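Local coordinates for putative uronate isomerase (Thermotoga maritima, PDB 4NAR), which probably acts as a lactate racemase-like enzyme, although its substrate and reaction remain to be established, at residues E281-Q293 with K347-A359. Residues are numbered along the deposited sequence; the frame is centred on the assembly and turned at random.
Sequences EVWTAGKGSYKLQ and KNVAAHVINVRGA. With SO4 (sulfate ion), chain B; SO4 (sulfate ion), chain C.
Trp283 and His352 form an offset stack, with ring centroids 4.3 Å apart and planes at 28°. Trp283 CE3 lies over the centre of one imidazole face. With chi1 at 159°, the His352 ring swings away from its own amide N and lies beside the carbonyl carbon, facing the indole. His352 NE2 is hydrogen-bonded to Tyr329 OH.

The edge of the Tyr290 ring meets helix 347-357. Tyr290 CE1 is 3.4 Å from Asn355 CB, and Tyr290 OH touches Val356 CG2. On one face of this ring, Gly286 O sits over the centre.

The contact joins two short helices, 282-285 and 287-290, to helix 347-357. The short helices follow strand 268-274 of the five-stranded parallel sheet; the longer one precedes strand 373-379 of the same sheet.

Two direct hydrogen bonds occupy carbonyls at the C-terminal end of helix 347-357. Ser289 OG donates to Val356 O at 2.8 Å. Gln293 NE2 donates to Asn355 O at 2.7 Å, nearly straight at 167° and almost in line with the C=O bond. The same NE2 also donates to Ser289 OG, which makes the hydroxyl an acceptor as well as the donor to Val356 O. Water 2 links Gln293 OE1 to Ala359 N beyond Gly358, where the chain leaves the helix with positive phi.

The chain B sulfate, probably from the crystallisation liquor, bridges Trp283 and Asn348 near the N-terminal end of helix 347-357. Trp283 NE1 bonds to its O4 at 3.0 Å and Asn348 ND2 to its O3 at 3.3 Å. Thr72 OG1 and His180 NE2 also bond to this ion.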
loop_
_atom_site.group_PDB
_atom_site.type_symbol
_atom_site.label_atom_id
_atom_site.label_comp_id
_atom_site.label_asym_id
_atom_site.label_seq_id
_atom_site.Cartn_x
_atom_site.Cartn_y
_atom_site.Cartn_z
ATOM N N GLU A 281 -12.684 -1.547 2.731
ATOM C CA GLU A 281 -13.387 -0.472 2.063
ATOM C C GLU A 281 -12.850 -0.430 0.653
ATOM O O GLU A 281 -11.841 -1.091 0.348
ATOM C CB GLU A 281 -13.085 0.848 2.767
ATOM C CG GLU A 281 -11.611 1.207 2.709
ATOM C CD GLU A 281 -11.134 2.049 3.891
ATOM O OE1 GLU A 281 -11.929 2.287 4.831
ATOM O OE2 GLU A 281 -9.947 2.463 3.881
ATOM N N VAL A 282 -13.516 0.339 -0.206
ATOM C CA VAL A 282 -13.156 0.385 -1.626
ATOM C C VAL A 282 -11.703 0.843 -1.844
ATOM O O VAL A 282 -11.004 0.334 -2.738
ATOM C CB VAL A 282 -14.138 1.257 -2.423
ATOM C CG1 VAL A 282 -13.771 1.261 -3.893
ATOM C CG2 VAL A 282 -15.575 0.733 -2.229
ATOM N N TRP A 283 -11.252 1.770 -0.998
ATOM C CA TRP A 283 -9.878 2.266 -1.037
ATOM C C TRP A 283 -8.867 1.131 -1.162
ATOM O O TRP A 283 -7.943 1.224 -1.959
ATOM C CB TRP A 283 -9.558 3.082 0.216
ATOM C CG TRP A 283 -8.354 3.992 0.077
ATOM C CD1 TRP A 283 -7.098 3.802 0.604
ATOM C CD2 TRP A 283 -8.311 5.250 -0.609
ATOM N NE1 TRP A 283 -6.283 4.869 0.284
ATOM C CE2 TRP A 283 -7.002 5.770 -0.460
ATOM C CE3 TRP A 283 -9.260 5.997 -1.325
ATOM C CZ2 TRP A 283 -6.616 7.007 -1.017
ATOM C CZ3 TRP A 283 -8.882 7.220 -1.869
ATOM C CH2 TRP A 283 -7.566 7.708 -1.723
ATOM N N THR A 284 -9.033 0.061 -0.389
ATOM C CA THR A 284 -8.141 -1.081 -0.553
ATOM C C THR A 284 -8.685 -2.163 -1.492
ATOM O O THR A 284 -7.902 -2.818 -2.201
ATOM C CB THR A 284 -7.752 -1.712 0.779
ATOM O OG1 THR A 284 -8.938 -1.956 1.557
ATOM C CG2 THR A 284 -6.804 -0.796 1.532
ATOM N N ALA A 285 -10.004 -2.356 -1.514
ATOM C CA ALA A 285 -10.561 -3.404 -2.370
ATOM C C ALA A 285 -10.357 -3.075 -3.856
ATOM O O ALA A 285 -10.424 -3.972 -4.716
ATOM C CB ALA A 285 -12.011 -3.647 -2.067
ATOM N N GLY A 286 -10.084 -1.798 -4.140
ATOM C CA GLY A 286 -9.742 -1.349 -5.486
ATOM C C GLY A 286 -8.533 -2.069 -6.088
ATOM O O GLY A 286 -8.380 -2.091 -7.320
ATOM N N LYS A 287 -7.681 -2.650 -5.237
ATOM C CA LYS A 287 -6.593 -3.543 -5.691
ATOM C C LYS A 287 -7.069 -4.615 -6.685
ATOM O O LYS A 287 -6.309 -5.049 -7.561
ATOM C CB LYS A 287 -5.913 -4.224 -4.499
ATOM C CG LYS A 287 -4.673 -3.498 -3.988
ATOM C CD LYS A 287 -4.508 -3.675 -2.477
ATOM C CE LYS A 287 -3.180 -3.114 -1.998
ATOM N NZ LYS A 287 -2.983 -1.691 -2.433
ATOM N N GLY A 288 -8.330 -5.023 -6.541
ATOM C CA GLY A 288 -8.955 -5.942 -7.475
ATOM C C GLY A 288 -8.947 -5.428 -8.902
ATOM O O GLY A 288 -8.714 -6.200 -9.839
ATOM N N SER A 289 -9.202 -4.132 -9.079
ATOM C CA SER A 289 -9.097 -3.537 -10.410
ATOM C C SER A 289 -7.629 -3.329 -10.854
ATOM O O SER A 289 -7.251 -3.725 -11.975
ATOM C CB SER A 289 -9.880 -2.229 -10.481
ATOM O OG SER A 289 -9.570 -1.503 -11.663
ATOM N N TYR A 290 -6.803 -2.734 -9.982
ATOM C CA TYR A 290 -5.421 -2.395 -10.363
ATOM C C TYR A 290 -4.636 -3.603 -10.876
ATOM O O TYR A 290 -3.850 -3.479 -11.824
ATOM C CB TYR A 290 -4.619 -1.792 -9.205
ATOM C CG TYR A 290 -5.357 -0.807 -8.335
ATOM C CD1 TYR A 290 -6.248 0.119 -8.876
ATOM C CD2 TYR A 290 -5.160 -0.800 -6.959
ATOM C CE1 TYR A 290 -6.913 1.017 -8.068
ATOM C CE2 TYR A 290 -5.827 0.100 -6.137
ATOM C CZ TYR A 290 -6.704 1.004 -6.697
ATOM O OH TYR A 290 -7.373 1.893 -5.880
ATOM N N LYS A 291 -4.824 -4.761 -10.240
ATOM C CA LYS A 291 -4.015 -5.938 -10.584
ATOM C C LYS A 291 -4.366 -6.530 -11.944
ATOM O O LYS A 291 -3.661 -7.417 -12.437
ATOM C CB LYS A 291 -4.101 -7.026 -9.508
ATOM C CG LYS A 291 -3.552 -6.599 -8.151
ATOM C CD LYS A 291 -2.129 -6.088 -8.271
ATOM C CE LYS A 291 -1.281 -6.530 -7.082
ATOM N NZ LYS A 291 -1.647 -5.918 -5.759
ATOM N N LEU A 292 -5.432 -6.019 -12.557
ATOM C CA LEU A 292 -5.878 -6.527 -13.847
ATOM C C LEU A 292 -5.710 -5.516 -14.992
ATOM O O LEU A 292 -6.287 -5.694 -16.066
ATOM C CB LEU A 292 -7.337 -6.988 -13.738
ATOM C CG LEU A 292 -7.566 -8.141 -12.734
ATOM C CD1 LEU A 292 -9.056 -8.432 -12.497
ATOM C CD2 LEU A 292 -6.807 -9.419 -13.165
ATOM N N GLN A 293 -4.912 -4.472 -14.778
ATOM C CA GLN A 293 -4.850 -3.362 -15.747
ATOM C C GLN A 293 -3.643 -3.303 -16.688
ATOM O O GLN A 293 -3.536 -2.364 -17.485
ATOM C CB GLN A 293 -4.996 -2.013 -15.036
ATOM C CG GLN A 293 -6.398 -1.742 -14.514
ATOM C CD GLN A 293 -6.534 -0.345 -13.927
ATOM O OE1 GLN A 293 -5.941 0.631 -14.434
ATOM N NE2 GLN A 293 -7.303 -0.241 -12.836
ATOM N N LYS A 347 -5.876 15.504 -4.454
ATOM C CA LYS A 347 -5.281 14.728 -5.535
ATOM C C LYS A 347 -5.096 13.232 -5.258
ATOM O O LYS A 347 -4.973 12.432 -6.203
ATOM C CB LYS A 347 -3.969 15.377 -5.983
ATOM C CG LYS A 347 -4.206 16.615 -6.839
ATOM C CD LYS A 347 -2.921 17.353 -7.146
ATOM C CE LYS A 347 -3.213 18.663 -7.874
ATOM N NZ LYS A 347 -3.199 18.453 -9.339
ATOM N N ASN A 348 -5.086 12.856 -3.978
ATOM C CA ASN A 348 -4.997 11.452 -3.583
ATOM C C ASN A 348 -6.304 10.746 -3.981
ATOM O O ASN A 348 -6.286 9.738 -4.703
ATOM C CB ASN A 348 -4.717 11.332 -2.069
ATOM C CG ASN A 348 -4.237 9.930 -1.646
ATOM O OD1 ASN A 348 -4.338 8.942 -2.399
ATOM N ND2 ASN A 348 -3.719 9.842 -0.422
ATOM N N VAL A 349 -7.429 11.291 -3.524
ATOM C CA VAL A 349 -8.749 10.868 -3.998
ATOM C C VAL A 349 -8.855 10.904 -5.536
ATOM O O VAL A 349 -9.376 9.962 -6.159
ATOM C CB VAL A 349 -9.866 11.752 -3.401
ATOM C CG1 VAL A 349 -11.230 11.411 -4.025
ATOM C CG2 VAL A 349 -9.899 11.615 -1.880
ATOM N N ALA A 350 -8.365 11.986 -6.143
ATOM C CA ALA A 350 -8.390 12.095 -7.598
ATOM C C ALA A 350 -7.638 10.926 -8.232
ATOM O O ALA A 350 -8.137 10.276 -9.166
ATOM C CB ALA A 350 -7.794 13.438 -8.063
ATOM N N ALA A 351 -6.438 10.651 -7.724
ATOM C CA ALA A 351 -5.638 9.552 -8.268
ATOM C C ALA A 351 -6.348 8.201 -8.061
ATOM O O ALA A 351 -6.371 7.348 -8.962
ATOM C CB ALA A 351 -4.222 9.548 -7.645
ATOM N N HIS A 352 -6.935 8.022 -6.877
ATOM C CA HIS A 352 -7.610 6.770 -6.517
ATOM C C HIS A 352 -8.716 6.401 -7.513
ATOM O O HIS A 352 -8.790 5.276 -8.026
ATOM C CB HIS A 352 -8.230 6.907 -5.130
ATOM C CG HIS A 352 -9.339 5.928 -4.862
ATOM N ND1 HIS A 352 -9.116 4.591 -4.629
ATOM C CD2 HIS A 352 -10.681 6.114 -4.770
ATOM C CE1 HIS A 352 -10.278 3.982 -4.407
ATOM N NE2 HIS A 352 -11.235 4.881 -4.495
ATOM N N VAL A 353 -9.576 7.380 -7.759
ATOM C CA VAL A 353 -10.698 7.258 -8.675
ATOM C C VAL A 353 -10.255 6.832 -10.102
ATOM O O VAL A 353 -10.807 5.904 -10.679
ATOM C CB VAL A 353 -11.515 8.586 -8.619
ATOM C CG1 VAL A 353 -11.918 9.063 -9.991
ATOM C CG2 VAL A 353 -12.692 8.439 -7.645
ATOM N N ILE A 354 -9.239 7.482 -10.654
ATOM C CA ILE A 354 -8.700 7.082 -11.948
ATOM C C ILE A 354 -8.135 5.669 -11.864
ATOM O O ILE A 354 -8.367 4.836 -12.752
ATOM C CB ILE A 354 -7.561 8.008 -12.387
ATOM C CG1 ILE A 354 -8.043 9.465 -12.469
ATOM C CG2 ILE A 354 -6.968 7.532 -13.730
ATOM C CD1 ILE A 354 -6.907 10.500 -12.631
ATOM N N ASN A 355 -7.379 5.413 -10.799
ATOM C CA ASN A 355 -6.789 4.105 -10.570
ATOM C C ASN A 355 -7.820 2.967 -10.631
ATOM O O ASN A 355 -7.613 1.947 -11.312
ATOM C CB ASN A 355 -6.045 4.107 -9.235
ATOM C CG ASN A 355 -4.663 4.753 -9.337
ATOM O OD1 ASN A 355 -4.053 4.778 -10.425
ATOM N ND2 ASN A 355 -4.154 5.259 -8.205
ATOM N N VAL A 356 -8.932 3.152 -9.924
ATOM C CA VAL A 356 -10.006 2.173 -9.947
ATOM C C VAL A 356 -10.690 2.073 -11.324
ATOM O O VAL A 356 -10.850 0.961 -11.866
ATOM C CB VAL A 356 -11.074 2.462 -8.881
ATOM C CG1 VAL A 356 -12.271 1.507 -9.059
ATOM C CG2 VAL A 356 -10.483 2.355 -7.467
ATOM N N ARG A 357 -11.071 3.218 -11.896
ATOM C CA ARG A 357 -11.902 3.209 -13.104
ATOM C C ARG A 357 -11.166 2.676 -14.340
ATOM O O ARG A 357 -11.769 2.019 -15.205
ATOM C CB ARG A 357 -12.522 4.583 -13.394
ATOM C CG ARG A 357 -13.679 4.486 -14.375
ATOM C CD ARG A 357 -14.821 3.648 -13.771
ATOM N NE ARG A 357 -15.875 3.264 -14.724
ATOM C CZ ARG A 357 -15.776 2.256 -15.600
ATOM N NH1 ARG A 357 -14.658 1.524 -15.682
ATOM N NH2 ARG A 357 -16.798 1.976 -16.407
ATOM N N GLY A 358 -9.864 2.946 -14.410
ATOM C CA GLY A 358 -9.061 2.474 -15.524
ATOM C C GLY A 358 -9.093 3.379 -16.748
ATOM O O GLY A 358 -9.601 4.510 -16.704
ATOM N N ALA A 359 -8.548 2.869 -17.849
ATOM C CA ALA A 359 -8.461 3.606 -19.105
ATOM C C ALA A 359 -9.838 3.972 -19.645
ATOM O O ALA A 359 -10.812 3.239 -19.444
ATOM C CB ALA A 359 -7.700 2.786 -20.147
HETATM S S SO4 B . -2.644 5.768 1.123
HETATM O O1 SO4 B . -1.377 6.071 0.436
HETATM O O2 SO4 B . -2.359 5.399 2.519
HETATM O O3 SO4 B . -3.521 6.947 1.062
HETATM O O4 SO4 B . -3.313 4.638 0.443
HETATM S S SO4 C . -0.915 -0.568 0.553
HETATM O O1 SO4 C . 0.557 -0.664 0.457
HETATM O O2 SO4 C . -1.297 -0.260 1.943
HETATM O O3 SO4 C . -1.465 0.481 -0.322
HETATM O O4 SO4 C . -1.463 -1.871 0.164
HETATM O O HOH W 1 -6.215 3.159 -3.615
HETATM O O HOH W 2 -6.374 1.116 -17.061
HETATM O O HOH W 3 -6.128 3.537 -13.912
#